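Local atomic coordinates of esterase (Thermotoga maritima, PDB entry 3DOH), a protein that acts as a thermostable esterase that probably hydrolyses carboxylic esters, pairing an alpha/beta-hydrolase domain with an immunoglobulin-like domain. Residues V9-E20 with S131-I141; P99-K107 with A183-L192. One frame throughout, in Å; residues are numbered along the deposited sequence.

Interaction 1 of 2, residues V9-E20 with S131-I141. With SO4 (sulfate ion), chain F; SO4 (sulfate ion), chain G.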
loop_
_atom_site.group_PDB
_atom_site.type_symbol
_atom_site.label_atom_id
_atom_site.label_comp_id
_atom_site.label_asym_id
_atom_site.label_seq_id
_atom_site.Cartn_x
_atom_site.Cartn_y
_atom_site.Cartn_z
ATOM N N VAL A 9 -29.241 -24.862 -8.314
ATOM C CA VAL A 9 -28.036 -24.057 -8.246
ATOM C C VAL A 9 -27.042 -24.626 -9.252
ATOM O O VAL A 9 -26.632 -25.779 -9.176
ATOM C CB VAL A 9 -27.483 -23.994 -6.834
ATOM C CG1 VAL A 9 -28.638 -23.953 -5.850
ATOM C CG2 VAL A 9 -26.679 -25.199 -6.567
ATOM N N THR A 10 -26.732 -23.824 -10.251
ATOM C CA THR A 10 -26.042 -24.299 -11.408
ATOM C C THR A 10 -24.721 -23.561 -11.504
ATOM O O THR A 10 -24.665 -22.335 -11.480
ATOM C CB THR A 10 -26.857 -24.029 -12.657
ATOM O OG1 THR A 10 -28.205 -24.472 -12.468
ATOM C CG2 THR A 10 -26.250 -24.748 -13.831
ATOM N N LEU A 11 -23.660 -24.338 -11.566
ATOM C CA LEU A 11 -22.320 -23.857 -11.770
ATOM C C LEU A 11 -22.102 -23.489 -13.220
ATOM O O LEU A 11 -22.247 -24.338 -14.088
ATOM C CB LEU A 11 -21.376 -24.988 -11.398
ATOM C CG LEU A 11 -20.888 -25.021 -9.951
ATOM C CD1 LEU A 11 -21.908 -24.413 -9.012
ATOM C CD2 LEU A 11 -20.438 -26.429 -9.540
ATOM N N ILE A 12 -21.776 -22.236 -13.505
ATOM C CA ILE A 12 -21.461 -21.863 -14.876
ATOM C C ILE A 12 -19.933 -21.878 -15.064
ATOM O O ILE A 12 -19.195 -21.163 -14.333
ATOM C CB ILE A 12 -22.039 -20.472 -15.265
ATOM C CG1 ILE A 12 -23.464 -20.282 -14.737
ATOM C CG2 ILE A 12 -21.954 -20.255 -16.787
ATOM C CD1 ILE A 12 -24.505 -21.223 -15.386
ATOM N N THR A 13 -19.466 -22.706 -16.008
ATOM C CA THR A 13 -18.062 -22.749 -16.406
ATOM C C THR A 13 -17.940 -22.208 -17.790
ATOM O O THR A 13 -18.892 -22.265 -18.587
ATOM C CB THR A 13 -17.400 -24.184 -16.406
ATOM O OG1 THR A 13 -18.013 -25.043 -17.388
ATOM C CG2 THR A 13 -17.457 -24.847 -15.021
ATOM N N LYS A 14 -16.750 -21.698 -18.093
ATOM C CA LYS A 14 -16.488 -21.093 -19.366
ATOM C C LYS A 14 -15.005 -21.334 -19.644
ATOM O O LYS A 14 -14.183 -21.366 -18.695
ATOM C CB LYS A 14 -16.792 -19.615 -19.225
ATOM C CG LYS A 14 -16.691 -18.809 -20.483
ATOM C CD LYS A 14 -16.309 -17.404 -20.119
ATOM C CE LYS A 14 -16.820 -16.403 -21.113
ATOM N NZ LYS A 14 -18.277 -16.174 -20.912
ATOM N N VAL A 15 -14.624 -21.498 -20.905
ATOM C CA VAL A 15 -13.210 -21.762 -21.158
ATOM C C VAL A 15 -12.460 -20.437 -21.354
ATOM O O VAL A 15 -12.709 -19.697 -22.344
ATOM C CB VAL A 15 -12.963 -22.758 -22.343
ATOM C CG1 VAL A 15 -11.478 -23.071 -22.505
ATOM C CG2 VAL A 15 -13.768 -24.053 -22.158
ATOM N N PHE A 16 -11.559 -20.141 -20.409
ATOM C CA PHE A 16 -10.755 -18.923 -20.461
ATOM C C PHE A 16 -9.361 -19.242 -21.039
ATOM O O PHE A 16 -8.954 -20.424 -21.090
ATOM C CB PHE A 16 -10.629 -18.292 -19.074
ATOM C CG PHE A 16 -11.899 -17.717 -18.557
ATOM C CD1 PHE A 16 -12.741 -18.480 -17.735
ATOM C CD2 PHE A 16 -12.294 -16.417 -18.914
ATOM C CE1 PHE A 16 -13.954 -17.956 -17.264
ATOM C CE2 PHE A 16 -13.494 -15.888 -18.466
ATOM C CZ PHE A 16 -14.320 -16.632 -17.628
ATOM N N PRO A 17 -8.603 -18.199 -21.460
ATOM C CA PRO A 17 -7.353 -18.546 -22.130
ATOM C C PRO A 17 -6.485 -19.577 -21.386
ATOM O O PRO A 17 -5.823 -20.398 -22.034
ATOM C CB PRO A 17 -6.671 -17.185 -22.303
ATOM C CG PRO A 17 -7.845 -16.228 -22.457
ATOM C CD PRO A 17 -8.801 -16.729 -21.397
ATOM N N GLU A 18 -6.498 -19.572 -20.051
ATOM C CA GLU A 18 -5.671 -20.538 -19.301
ATOM C C GLU A 18 -6.473 -21.786 -18.878
ATOM O O GLU A 18 -6.042 -22.556 -18.007
ATOM C CB GLU A 18 -5.010 -19.875 -18.096
ATOM C CG GLU A 18 -4.566 -18.403 -18.342
ATOM C CD GLU A 18 -5.502 -17.349 -17.703
ATOM O OE1 GLU A 18 -6.470 -16.858 -18.394
ATOM O OE2 GLU A 18 -5.256 -17.027 -16.495
ATOM N N GLY A 19 -7.637 -21.977 -19.511
ATOM C CA GLY A 19 -8.480 -23.125 -19.267
ATOM C C GLY A 19 -9.823 -22.815 -18.649
ATOM O O GLY A 19 -10.175 -21.639 -18.436
ATOM N N GLU A 20 -10.570 -23.872 -18.351
ATOM C CA GLU A 20 -11.966 -23.752 -17.958
ATOM C C GLU A 20 -12.089 -23.403 -16.480
ATOM O O GLU A 20 -11.471 -24.034 -15.623
ATOM C CB GLU A 20 -12.720 -25.050 -18.255
ATOM C CG GLU A 20 -14.148 -25.071 -17.734
ATOM C CD GLU A 20 -14.665 -26.479 -17.511
ATOM O OE1 GLU A 20 -13.859 -27.358 -17.138
ATOM O OE2 GLU A 20 -15.877 -26.706 -17.707
ATOM N N SER A 131 -26.649 -24.779 0.187
ATOM C CA SER A 131 -26.784 -25.870 -0.772
ATOM C C SER A 131 -25.461 -26.167 -1.473
ATOM O O SER A 131 -24.722 -25.253 -1.839
ATOM C CB SER A 131 -27.865 -25.545 -1.806
ATOM O OG SER A 131 -28.004 -26.595 -2.747
ATOM N N LYS A 132 -25.170 -27.451 -1.656
ATOM C CA LYS A 132 -24.246 -27.900 -2.723
ATOM C C LYS A 132 -24.866 -27.485 -4.080
ATOM O O LYS A 132 -26.015 -27.029 -4.126
ATOM C CB LYS A 132 -24.020 -29.416 -2.650
ATOM C CG LYS A 132 -23.007 -29.884 -1.586
ATOM C CD LYS A 132 -23.564 -31.130 -0.848
ATOM C CE LYS A 132 -22.509 -31.957 -0.012
ATOM N NZ LYS A 132 -21.663 -31.177 1.007
ATOM N N GLN A 133 -24.103 -27.581 -5.167
ATOM C CA GLN A 133 -24.659 -27.338 -6.500
ATOM C C GLN A 133 -25.483 -28.542 -6.965
ATOM O O GLN A 133 -25.367 -29.635 -6.429
ATOM C CB GLN A 133 -23.555 -27.091 -7.511
ATOM C CG GLN A 133 -22.872 -28.335 -8.013
ATOM C CD GLN A 133 -21.681 -28.696 -7.165
ATOM O OE1 GLN A 133 -20.866 -29.525 -7.552
ATOM N NE2 GLN A 133 -21.550 -28.065 -6.008
ATOM N N THR A 134 -26.294 -28.330 -7.996
ATOM C CA THR A 134 -27.137 -29.392 -8.536
ATOM C C THR A 134 -26.981 -29.566 -10.046
ATOM O O THR A 134 -27.774 -30.263 -10.679
ATOM C CB THR A 134 -28.623 -29.155 -8.205
ATOM O OG1 THR A 134 -28.915 -29.683 -6.906
ATOM C CG2 THR A 134 -29.512 -29.834 -9.235
ATOM N N ASP A 135 -25.972 -28.928 -10.617
ATOM C CA ASP A 135 -25.910 -28.778 -12.060
ATOM C C ASP A 135 -24.649 -28.027 -12.423
ATOM O O ASP A 135 -24.288 -27.047 -11.771
ATOM C CB ASP A 135 -27.138 -28.022 -12.572
ATOM C CG ASP A 135 -28.273 -28.948 -12.960
ATOM O OD1 ASP A 135 -28.277 -29.437 -14.109
ATOM O OD2 ASP A 135 -29.162 -29.187 -12.116
ATOM N N GLU A 136 -23.975 -28.485 -13.469
ATOM C CA GLU A 136 -22.997 -27.650 -14.117
ATOM C C GLU A 136 -23.681 -27.187 -15.408
ATOM O O GLU A 136 -24.687 -27.753 -15.795
ATOM C CB GLU A 136 -21.717 -28.453 -14.363
ATOM C CG GLU A 136 -21.198 -29.204 -13.110
ATOM C CD GLU A 136 -19.783 -29.780 -13.269
ATOM O OE1 GLU A 136 -19.170 -29.575 -14.325
ATOM O OE2 GLU A 136 -19.267 -30.426 -12.335
ATOM N N LYS A 137 -23.189 -26.130 -16.042
ATOM C CA LYS A 137 -23.605 -25.719 -17.408
ATOM C C LYS A 137 -22.281 -25.298 -18.016
ATOM O O LYS A 137 -21.645 -24.389 -17.471
ATOM C CB LYS A 137 -24.550 -24.495 -17.351
ATOM C CG LYS A 137 -25.562 -24.322 -18.471
ATOM C CD LYS A 137 -25.042 -23.467 -19.623
ATOM C CE LYS A 137 -26.175 -23.074 -20.642
ATOM N NZ LYS A 137 -26.408 -24.081 -21.783
ATOM N N HIS A 138 -21.875 -25.934 -19.110
ATOM C CA HIS A 138 -20.551 -25.710 -19.680
ATOM C C HIS A 138 -20.632 -24.859 -20.942
ATOM O O HIS A 138 -20.896 -25.371 -22.030
ATOM C CB HIS A 138 -19.866 -27.043 -19.985
ATOM C CG HIS A 138 -19.835 -27.987 -18.823
ATOM N ND1 HIS A 138 -20.263 -29.293 -18.914
ATOM C CD2 HIS A 138 -19.426 -27.813 -17.544
ATOM C CE1 HIS A 138 -20.119 -29.883 -17.740
ATOM N NE2 HIS A 138 -19.613 -29.007 -16.892
ATOM N N LEU A 139 -20.403 -23.559 -20.790
ATOM C CA LEU A 139 -20.826 -22.585 -21.789
ATOM C C LEU A 139 -19.948 -22.654 -23.033
ATOM O O LEU A 139 -18.864 -22.072 -23.074
ATOM C CB LEU A 139 -20.797 -21.171 -21.203
ATOM C CG LEU A 139 -22.074 -20.702 -20.502
ATOM C CD1 LEU A 139 -21.910 -19.284 -19.978
ATOM C CD2 LEU A 139 -23.268 -20.797 -21.438
ATOM N N ILE A 140 -20.423 -23.369 -24.048
ATOM C CA ILE A 140 -19.701 -23.486 -25.309
ATOM C C ILE A 140 -19.116 -24.884 -25.482
ATOM O O ILE A 140 -19.040 -25.402 -26.596
ATOM C CB ILE A 140 -18.564 -22.449 -25.406
ATOM C CG1 ILE A 140 -19.117 -21.034 -25.223
ATOM C CG2 ILE A 140 -17.841 -22.576 -26.737
ATOM C CD1 ILE A 140 -19.910 -20.530 -26.410
ATOM N N ILE A 141 -18.705 -25.489 -24.372
ATOM C CA ILE A 141 -18.304 -26.891 -24.369
ATOM C C ILE A 141 -19.508 -27.810 -24.540
ATOM O O ILE A 141 -19.374 -28.947 -24.992
ATOM C CB ILE A 141 -17.567 -27.263 -23.068
ATOM C CG1 ILE A 141 -16.118 -26.773 -23.117
ATOM C CG2 ILE A 141 -17.618 -28.765 -22.839
ATOM C CD1 ILE A 141 -15.304 -27.152 -21.900
HETATM S S SO4 F . -23.875 -21.888 -24.797
HETATM O O1 SO4 F . -24.206 -22.867 -23.764
HETATM O O2 SO4 F . -24.725 -20.712 -24.692
HETATM O O3 SO4 F . -24.090 -22.448 -26.106
HETATM O O4 SO4 F . -22.480 -21.484 -24.712
HETATM S S SO4 G . -21.177 -31.302 -21.773
HETATM O O1 SO4 G . -19.912 -32.008 -21.578
HETATM O O2 SO4 G . -22.168 -31.970 -20.922
HETATM O O3 SO4 G . -21.595 -31.336 -23.181
HETATM O O4 SO4 G . -21.035 -29.901 -21.357
HETATM O O HOH W 1 -16.181 -21.562 -23.068
#
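Strand 9-16 pairs in parallel with strand 135-139, their short axes 28° apart. Leu-11 is gripped at both backbone ends: its N donates to Asp-135 O (2.8 Å) and its O accepts from Lys-137 N. Thr-13 repeats the pattern with Lys-137 O and Leu-139 N. At the start, Thr-134 N donates to Val-9 O.

On one face, Ile-12 CG2 meets Leu-139 CD1, and Ile-12 CD1 lies alongside Lys-137 CB. The Lys-137 amine has a salt bridge to Asp-142 and also reaches a sulfate. On the other face, Thr-13 and His-138 point the same way. Thr-13 OG1 sits between the backbone N and the carbonyl carbon (chi1 65°), which puts it at the edge of the imidazole, from where it donates to Glu-20 OE2 at 2.7 Å. His-138 NE2 gives a nearly straight bond (175°) to Glu-136 OE1, 2.7 Å away, and ND1 binds a second sulfate. The Glu-136 bond and, in this crystal, the sulfate hold the ring's rotation. With an alanine here, the Glu-136 carboxylate would probably lose one of its holds and a gap would open beside Thr-13.

The pairing joins the first and last strands of the seven-stranded sheet of the immunoglobulin-like part. Strand 19-29 flanks strand 9-16 on its other edge. Arg-105 takes salt bridges from Glu-20 and Glu-136, while Ile-141 packs on helix 192-195.

Interaction 2 of 2, residues P99-K107 with A183-L192. With SO4 (sulfate ion), chain C.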
loop_
_atom_site.group_PDB
_atom_site.type_symbol
_atom_site.label_atom_id
_atom_site.label_comp_id
_atom_site.label_asym_id
_atom_site.label_seq_id
_atom_site.Cartn_x
_atom_site.Cartn_y
_atom_site.Cartn_z
ATOM N N PRO A 99 1.290 -34.363 -12.340
ATOM C CA PRO A 99 2.527 -34.734 -13.063
ATOM C C PRO A 99 2.321 -35.912 -14.085
ATOM O O PRO A 99 1.200 -36.434 -14.208
ATOM C CB PRO A 99 3.478 -35.137 -11.912
ATOM C CG PRO A 99 2.545 -35.423 -10.684
ATOM C CD PRO A 99 1.112 -35.202 -11.130
ATOM N N ASN A 100 3.341 -36.278 -14.872
ATOM C CA ASN A 100 4.473 -35.410 -15.201
ATOM C C ASN A 100 3.910 -34.463 -16.264
ATOM O O ASN A 100 4.097 -33.222 -16.193
ATOM C CB ASN A 100 5.680 -36.200 -15.776
ATOM C CG ASN A 100 6.043 -37.461 -14.951
ATOM O OD1 ASN A 100 6.559 -37.374 -13.811
ATOM N ND2 ASN A 100 5.806 -38.640 -15.551
ATOM N N PHE A 101 3.187 -35.072 -17.217
ATOM C CA PHE A 101 2.601 -34.370 -18.364
ATOM C C PHE A 101 1.117 -34.752 -18.582
ATOM O O PHE A 101 0.664 -34.913 -19.710
ATOM C CB PHE A 101 3.484 -34.573 -19.631
ATOM C CG PHE A 101 4.607 -33.551 -19.761
ATOM C CD1 PHE A 101 4.504 -32.494 -20.689
ATOM C CD2 PHE A 101 5.748 -33.619 -18.927
ATOM C CE1 PHE A 101 5.525 -31.533 -20.797
ATOM C CE2 PHE A 101 6.768 -32.660 -19.008
ATOM C CZ PHE A 101 6.665 -31.618 -19.946
ATOM N N LEU A 102 0.372 -34.867 -17.483
ATOM C CA LEU A 102 -1.014 -35.362 -17.509
ATOM C C LEU A 102 -1.907 -34.614 -16.514
ATOM O O LEU A 102 -1.752 -34.736 -15.308
ATOM C CB LEU A 102 -1.032 -36.888 -17.241
ATOM C CG LEU A 102 -2.130 -37.820 -17.792
ATOM C CD1 LEU A 102 -2.665 -37.361 -19.153
ATOM C CD2 LEU A 102 -1.643 -39.279 -17.881
ATOM N N ASN A 103 -2.845 -33.836 -17.045
ATOM C CA ASN A 103 -3.742 -33.042 -16.214
ATOM C C ASN A 103 -5.070 -33.749 -15.963
ATOM O O ASN A 103 -5.501 -34.583 -16.759
ATOM C CB ASN A 103 -3.987 -31.672 -16.848
ATOM C CG ASN A 103 -2.704 -30.905 -17.093
ATOM O OD1 ASN A 103 -1.626 -31.326 -16.674
ATOM N ND2 ASN A 103 -2.812 -29.771 -17.776
ATOM N N THR A 104 -5.715 -33.410 -14.851
ATOM C CA THR A 104 -6.992 -34.012 -14.492
ATOM C C THR A 104 -7.993 -32.953 -14.038
ATOM O O THR A 104 -7.632 -31.999 -13.349
ATOM C CB THR A 104 -6.828 -35.060 -13.375
ATOM O OG1 THR A 104 -8.119 -35.494 -12.930
ATOM C CG2 THR A 104 -6.062 -34.472 -12.201
ATOM N N ARG A 105 -9.251 -33.128 -14.430
ATOM C CA ARG A 105 -10.322 -32.245 -13.983
ATOM C C ARG A 105 -11.041 -32.822 -12.768
ATOM O O ARG A 105 -11.995 -33.588 -12.905
ATOM C CB ARG A 105 -11.320 -31.998 -15.116
ATOM C CG ARG A 105 -12.025 -30.654 -15.040
ATOM C CD ARG A 105 -13.232 -30.610 -15.963
ATOM N NE ARG A 105 -14.487 -30.759 -15.231
ATOM C CZ ARG A 105 -15.453 -29.847 -15.210
ATOM N NH1 ARG A 105 -15.311 -28.713 -15.884
ATOM N NH2 ARG A 105 -16.561 -30.067 -14.517
ATOM N N MET A 106 -10.577 -32.449 -11.580
ATOM C CA MET A 106 -11.472 -32.104 -10.482
ATOM C C MET A 106 -12.932 -32.271 -10.886
ATOM O O MET A 106 -13.471 -31.468 -11.648
ATOM C CB MET A 106 -11.216 -30.670 -10.012
ATOM C CG MET A 106 -10.844 -30.554 -8.543
ATOM S SD MET A 106 -10.165 -28.939 -8.123
ATOM C CE MET A 106 -11.019 -28.602 -6.584
ATOM N N LYS A 107 -13.568 -33.319 -10.372
ATOM C CA LYS A 107 -14.968 -33.246 -9.973
ATOM C C LYS A 107 -15.250 -31.974 -9.181
ATOM O O LYS A 107 -14.547 -31.661 -8.219
ATOM C CB LYS A 107 -15.355 -34.475 -9.148
ATOM C CG LYS A 107 -14.478 -34.704 -7.928
ATOM C CD LYS A 107 -14.213 -36.185 -7.708
ATOM C CE LYS A 107 -13.724 -36.854 -8.982
ATOM N NZ LYS A 107 -14.830 -37.531 -9.714
ATOM N N ALA A 183 -0.002 -32.455 -24.477
ATOM C CA ALA A 183 0.186 -33.639 -23.643
ATOM C C ALA A 183 -0.757 -33.661 -22.475
ATOM O O ALA A 183 -1.378 -34.689 -22.206
ATOM C CB ALA A 183 1.608 -33.760 -23.169
ATOM N N GLY A 184 -0.890 -32.526 -21.798
ATOM C CA GLY A 184 -1.603 -32.499 -20.525
ATOM C C GLY A 184 -3.074 -32.809 -20.649
ATOM O O GLY A 184 -3.698 -33.245 -19.697
ATOM N N GLU A 185 -3.635 -32.574 -21.827
ATOM C CA GLU A 185 -5.030 -32.831 -22.085
ATOM C C GLU A 185 -5.301 -34.281 -22.509
ATOM O O GLU A 185 -6.456 -34.664 -22.658
ATOM C CB GLU A 185 -5.528 -31.872 -23.164
ATOM C CG GLU A 185 -5.766 -30.485 -22.664
ATOM C CD GLU A 185 -4.472 -29.861 -22.226
ATOM O OE1 GLU A 185 -3.598 -29.647 -23.117
ATOM O OE2 GLU A 185 -4.316 -29.624 -20.999
ATOM N N ARG A 186 -4.255 -35.082 -22.701
ATOM C CA ARG A 186 -4.452 -36.515 -22.967
ATOM C C ARG A 186 -5.330 -37.158 -21.906
ATOM O O ARG A 186 -5.375 -36.702 -20.749
ATOM C CB ARG A 186 -3.146 -37.287 -23.059
ATOM C CG ARG A 186 -2.413 -37.083 -24.346
ATOM C CD ARG A 186 -1.049 -37.713 -24.261
ATOM N NE ARG A 186 -0.347 -37.281 -23.067
ATOM C CZ ARG A 186 0.823 -37.765 -22.669
ATOM N NH1 ARG A 186 1.420 -38.700 -23.384
ATOM N NH2 ARG A 186 1.409 -37.298 -21.562
ATOM N N GLY A 187 -6.032 -38.211 -22.311
ATOM C CA GLY A 187 -7.001 -38.822 -21.439
ATOM C C GLY A 187 -8.026 -39.582 -22.228
ATOM O O GLY A 187 -7.788 -39.974 -23.367
ATOM N N THR A 188 -9.172 -39.829 -21.605
ATOM C CA THR A 188 -10.146 -40.781 -22.128
ATOM C C THR A 188 -11.542 -40.278 -21.796
ATOM O O THR A 188 -12.540 -40.960 -22.024
ATOM C CB THR A 188 -9.954 -42.179 -21.513
ATOM O OG1 THR A 188 -9.798 -43.147 -22.558
ATOM C CG2 THR A 188 -11.154 -42.554 -20.656
ATOM N N ASP A 189 -11.590 -39.068 -21.250
ATOM C CA ASP A 189 -12.812 -38.481 -20.765
ATOM C C ASP A 189 -13.550 -37.674 -21.827
ATOM O O ASP A 189 -14.723 -37.308 -21.638
ATOM C CB ASP A 189 -12.499 -37.563 -19.561
ATOM C CG ASP A 189 -11.546 -36.371 -19.928
ATOM O OD1 ASP A 189 -10.633 -36.532 -20.752
ATOM O OD2 ASP A 189 -11.694 -35.256 -19.386
ATOM N N ASN A 190 -12.876 -37.359 -22.927
ATOM C CA ASN A 190 -13.469 -36.533 -23.963
ATOM C C ASN A 190 -13.844 -35.098 -23.501
ATOM O O ASN A 190 -14.754 -34.464 -24.066
ATOM C CB ASN A 190 -14.698 -37.232 -24.556
ATOM C CG ASN A 190 -14.855 -36.968 -26.033
ATOM O OD1 ASN A 190 -14.091 -36.201 -26.616
ATOM N ND2 ASN A 190 -15.843 -37.594 -26.657
ATOM N N TYR A 191 -13.170 -34.581 -22.484
ATOM C CA TYR A 191 -13.514 -33.252 -21.984
ATOM C C TYR A 191 -12.294 -32.346 -21.967
ATOM O O TYR A 191 -12.308 -31.236 -22.500
ATOM C CB TYR A 191 -14.118 -33.347 -20.581
ATOM C CG TYR A 191 -14.862 -32.104 -20.148
ATOM C CD1 TYR A 191 -16.241 -32.013 -20.285
ATOM C CD2 TYR A 191 -14.185 -31.021 -19.602
ATOM C CE1 TYR A 191 -16.925 -30.879 -19.891
ATOM C CE2 TYR A 191 -14.860 -29.883 -19.205
ATOM C CZ TYR A 191 -16.229 -29.817 -19.351
ATOM O OH TYR A 191 -16.906 -28.685 -18.958
ATOM N N LEU A 192 -11.240 -32.846 -21.340
ATOM C CA LEU A 192 -9.948 -32.158 -21.243
ATOM C C LEU A 192 -9.530 -31.341 -22.451
ATOM O O LEU A 192 -9.118 -30.186 -22.288
ATOM C CB LEU A 192 -8.862 -33.166 -20.933
ATOM C CG LEU A 192 -8.209 -33.033 -19.562
ATOM C CD1 LEU A 192 -9.015 -32.205 -18.534
ATOM C CD2 LEU A 192 -7.916 -34.424 -19.055
HETATM S S SO4 C . 1.657 -29.833 -23.202
HETATM O O1 SO4 C . 2.041 -30.586 -22.006
HETATM O O2 SO4 C . 0.245 -29.397 -22.999
HETATM O O3 SO4 C . 1.873 -30.692 -24.391
HETATM O O4 SO4 C . 2.515 -28.676 -23.350
HETATM O O HOH W 2 -5.618 -36.785 -18.278
#
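Arg-186 reaches Phe-101 because its chain runs straight through chi2 and then bends at chi3 (-51°). The bend brings NH2 to Phe-101 O at 3.1 Å. That oxygen lies in the guanidinium plane, but NH2 stands above the carbonyl plane. NE of the same group donates to Ala-183 O, which also accepts from Arg-186 N on the opposite face of its plane. The guanidinium therefore ties the two segments together, and its NH1 goes on to Ser-225 O.

Asn-103 N donates to a lone pair of Gly-184 O (2.8 Å). Leu-192 CD2 lies 3.3 Å from Asn-103 O.

With CG swung opposite the backbone N (chi1 -151°), Arg-105 runs out and bends at chi3 across Tyr-191. Tyr-191 CE2 comes within 3.5 Å of Arg-105 NH1, with CZ over one guanidinium face. The planes are 59° apart. Arg-105 NH1 and NH2 form salt bridges with Glu-20 and Glu-136.

A sulfate, probably from the crystallisation liquor, accepts from Ala-183 N at 2.6 Å and is also hydrogen-bonded to Ser-271 and His-359, two residues of a probable catalytic triad. Ala-183 N may thus belong to the oxyanion hole. The loop before strand 110-114 lies on the loop between strand 174-180 and helix 192-195, joining the immunoglobulin-like domain to the alpha/beta-hydrolase domain, while Phe-101 packs on Phe-74 of the second subunit.

How the interactions relate
From the N terminus, the chain runs through strands 9-16 and 19-29, then on to the 99-107 loop. It returns at 131-141, where interaction 1 closes the immunoglobulin-like domain's sheet by joining its ends. It then enters the hydrolase domain and reaches 183-192, where interaction 2 brings that domain's loop against 99-107. The segments alternate, so the two closures cross. Interaction 1 works within one domain; interaction 2 joins the two domains. They meet directly: Arg-105 of interaction 2 bridges to Glu-20 of interaction 1, while the Tyr-191 hydroxyl probably hydrogen-bonds to Glu-20 and packs on His-138 and Ile-141. This shared cluster places the seam between first and last strands beside the domain interface.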